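Local coordinates for protein kinase A regulatory subunit, putative (Trypanosoma cruzi, PDB 6HYI), which probably acts as the regulatory subunit of a protein kinase A, with two cyclic nucleotide-binding domains, and is seen here with inosine bound, at residues Asp69-Glu74 with Val121-Val126. Numbering follows the deposited sequence.
Sequences DDCIME and VATVKV. With NOS (inosine), chain B.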
loop_
_atom_site.group_PDB
_atom_site.type_symbol
_atom_site.label_atom_id
_atom_site.label_comp_id
_atom_site.label_asym_id
_atom_site.label_seq_id
_atom_site.Cartn_x
_atom_site.Cartn_y
_atom_site.Cartn_z
ATOM N N ASP A 69 -18.313 -19.490 6.510
ATOM C CA ASP A 69 -19.595 -18.930 6.909
ATOM C C ASP A 69 -19.568 -18.287 8.293
ATOM O O ASP A 69 -20.568 -17.677 8.686
ATOM C CB ASP A 69 -20.775 -19.921 6.813
ATOM C CG ASP A 69 -21.353 -20.014 5.406
ATOM O OD1 ASP A 69 -20.973 -19.201 4.532
ATOM O OD2 ASP A 69 -22.209 -20.899 5.176
ATOM N N ASP A 70 -18.469 -18.380 9.045
ATOM C CA ASP A 70 -18.373 -17.645 10.298
ATOM C C ASP A 70 -18.361 -16.150 10.010
ATOM O O ASP A 70 -17.752 -15.693 9.036
ATOM C CB ASP A 70 -17.067 -17.967 11.028
ATOM C CG ASP A 70 -17.076 -19.320 11.717
ATOM O OD1 ASP A 70 -18.139 -19.980 11.755
ATOM O OD2 ASP A 70 -16.006 -19.714 12.238
ATOM N N CYS A 71 -19.016 -15.381 10.868
ATOM C CA CYS A 71 -18.931 -13.926 10.821
ATOM C C CYS A 71 -17.864 -13.466 11.804
ATOM O O CYS A 71 -18.015 -13.638 13.016
ATOM C CB CYS A 71 -20.278 -13.294 11.142
ATOM S SG CYS A 71 -21.459 -13.578 9.835
ATOM N N ILE A 72 -16.782 -12.884 11.280
ATOM C CA ILE A 72 -15.759 -12.316 12.151
ATOM C C ILE A 72 -16.333 -11.146 12.928
ATOM O O ILE A 72 -16.044 -10.956 14.114
ATOM C CB ILE A 72 -14.527 -11.902 11.336
ATOM C CG1 ILE A 72 -13.873 -13.137 10.714
ATOM C CG2 ILE A 72 -13.544 -11.164 12.225
ATOM C CD1 ILE A 72 -12.743 -12.810 9.779
ATOM N N MET A 73 -17.157 -10.346 12.264
ATOM C CA MET A 73 -17.918 -9.294 12.911
ATOM C C MET A 73 -19.183 -9.098 12.096
ATOM O O MET A 73 -19.254 -9.472 10.923
ATOM C CB MET A 73 -17.102 -7.999 13.024
ATOM C CG MET A 73 -16.542 -7.510 11.694
ATOM S SD MET A 73 -15.310 -6.199 11.877
ATOM C CE MET A 73 -13.901 -7.152 12.425
ATOM N N GLU A 74 -20.199 -8.535 12.736
ATOM C CA GLU A 74 -21.498 -8.385 12.105
ATOM C C GLU A 74 -21.935 -6.937 12.196
ATOM O O GLU A 74 -21.727 -6.282 13.221
ATOM C CB GLU A 74 -22.544 -9.279 12.772
ATOM C CG GLU A 74 -22.228 -10.759 12.619
ATOM C CD GLU A 74 -23.226 -11.650 13.323
ATOM O OE1 GLU A 74 -24.371 -11.204 13.538
ATOM O OE2 GLU A 74 -22.861 -12.795 13.661
ATOM N N VAL A 121 -19.648 -1.570 10.604
ATOM C CA VAL A 121 -20.385 -1.048 9.464
ATOM C C VAL A 121 -20.874 -2.155 8.546
ATOM O O VAL A 121 -21.988 -2.082 8.019
ATOM C CB VAL A 121 -19.505 -0.039 8.708
ATOM C CG1 VAL A 121 -20.101 0.249 7.339
ATOM C CG2 VAL A 121 -19.342 1.229 9.529
ATOM N N ALA A 122 -20.058 -3.181 8.328
ATOM C CA ALA A 122 -20.382 -4.253 7.404
ATOM C C ALA A 122 -20.095 -5.590 8.065
ATOM O O ALA A 122 -19.213 -5.703 8.918
ATOM C CB ALA A 122 -19.541 -4.156 6.129
ATOM N N THR A 123 -20.860 -6.601 7.673
ATOM C CA THR A 123 -20.589 -7.960 8.110
ATOM C C THR A 123 -19.392 -8.523 7.354
ATOM O O THR A 123 -19.229 -8.294 6.155
ATOM C CB THR A 123 -21.831 -8.820 7.882
ATOM O OG1 THR A 123 -22.869 -8.349 8.743
ATOM C CG2 THR A 123 -21.563 -10.290 8.194
ATOM N N VAL A 124 -18.532 -9.231 8.073
ATOM C CA VAL A 124 -17.342 -9.855 7.506
ATOM C C VAL A 124 -17.550 -11.352 7.647
ATOM O O VAL A 124 -17.554 -11.871 8.768
ATOM C CB VAL A 124 -16.076 -9.413 8.251
ATOM C CG1 VAL A 124 -14.840 -10.061 7.661
ATOM C CG2 VAL A 124 -15.934 -7.891 8.237
ATOM N N LYS A 125 -17.712 -12.054 6.525
ATOM C CA LYS A 125 -18.121 -13.458 6.536
ATOM C C LYS A 125 -17.089 -14.300 5.799
ATOM O O LYS A 125 -16.817 -14.067 4.618
ATOM C CB LYS A 125 -19.497 -13.602 5.889
ATOM C CG LYS A 125 -20.161 -14.944 6.102
ATOM C CD LYS A 125 -21.576 -14.912 5.548
ATOM C CE LYS A 125 -22.281 -16.240 5.748
ATOM N NZ LYS A 125 -22.623 -16.471 7.181
ATOM N N VAL A 126 -16.535 -15.303 6.489
ATOM C CA VAL A 126 -15.485 -16.127 5.893
ATOM C C VAL A 126 -16.046 -16.898 4.706
ATOM O O VAL A 126 -17.095 -17.548 4.811
ATOM C CB VAL A 126 -14.915 -17.070 6.961
ATOM C CG1 VAL A 126 -13.902 -18.028 6.353
ATOM C CG2 VAL A 126 -14.282 -16.259 8.080
HETATM N N9 NOS B . -15.335 -2.667 5.060
HETATM C C4 NOS B . -15.022 -2.503 3.877
HETATM N N3 NOS B . -14.128 -3.001 3.051
HETATM C C2 NOS B . -14.093 -2.608 1.755
HETATM N N1 NOS B . -14.975 -1.683 1.289
HETATM C C6 NOS B . -15.876 -1.164 2.095
HETATM O O6 NOS B . -16.650 -0.356 1.665
HETATM C C5 NOS B . -15.926 -1.567 3.399
HETATM N N7 NOS B . -16.745 -1.240 4.522
HETATM C C8 NOS B . -16.260 -1.997 5.544
HETATM C "C5'" NOS B . -16.357 -4.088 8.994
HETATM O "O5'" NOS B . -17.147 -2.942 8.712
HETATM C "C4'" NOS B . -15.094 -4.102 8.169
HETATM O "O4'" NOS B . -15.406 -4.345 6.766
HETATM C "C1'" NOS B . -14.616 -3.528 5.979
HETATM C "C2'" NOS B . -13.550 -2.909 6.833
HETATM O "O2'" NOS B . -12.449 -3.806 6.955
HETATM C "C3'" NOS B . -14.302 -2.798 8.145
HETATM O "O3'" NOS B . -13.479 -2.625 9.283
HETATM O O HOH W 1 -19.421 -17.479 3.320
#
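Lys125 NZ donates to Asp69 O over 2.8 Å, arriving 18° off the carbonyl plane. An extended chain that bends only at its last torsion (chi4 71°) delivers the ammonium there; Asp69 OD1 stays 4.1 Å from NZ, too far for a salt bridge, and instead accepts from a water that also donates to Val126 O. Val126 O also takes the N-H of Asp69 (N to O 2.9 Å), so two donors grip it. Further along, Val126 N meets Asp70 O almost head-on, Ile72 N bonds to Val124 O, and Val124 N to Met73 O (2.9 Å). Cys71 and Lys125 form a non-hydrogen-bonded antiparallel pair, and Cys71 SG lies 3.7 Å from Thr123 CG2. On the buried side, Ile72 CD1 rests against Val124 CG1 while Ile72 CG1 meets Val126 CG2 at 4.1 Å. Met73 CG presses on Val124 CG2 (3.5 Å), and Met73 SD reaches C5' of inosine, whose O5' accepts from Ala122 N at 2.9 Å. Thus edge strand 71-73 of the jelly-roll beta-barrel of the cyclic nucleotide-binding domain is joined to 123-126, whose other neighbour is strand 91-95; Phe66 and Tyr84, from the facing sheet, pack against Ile72.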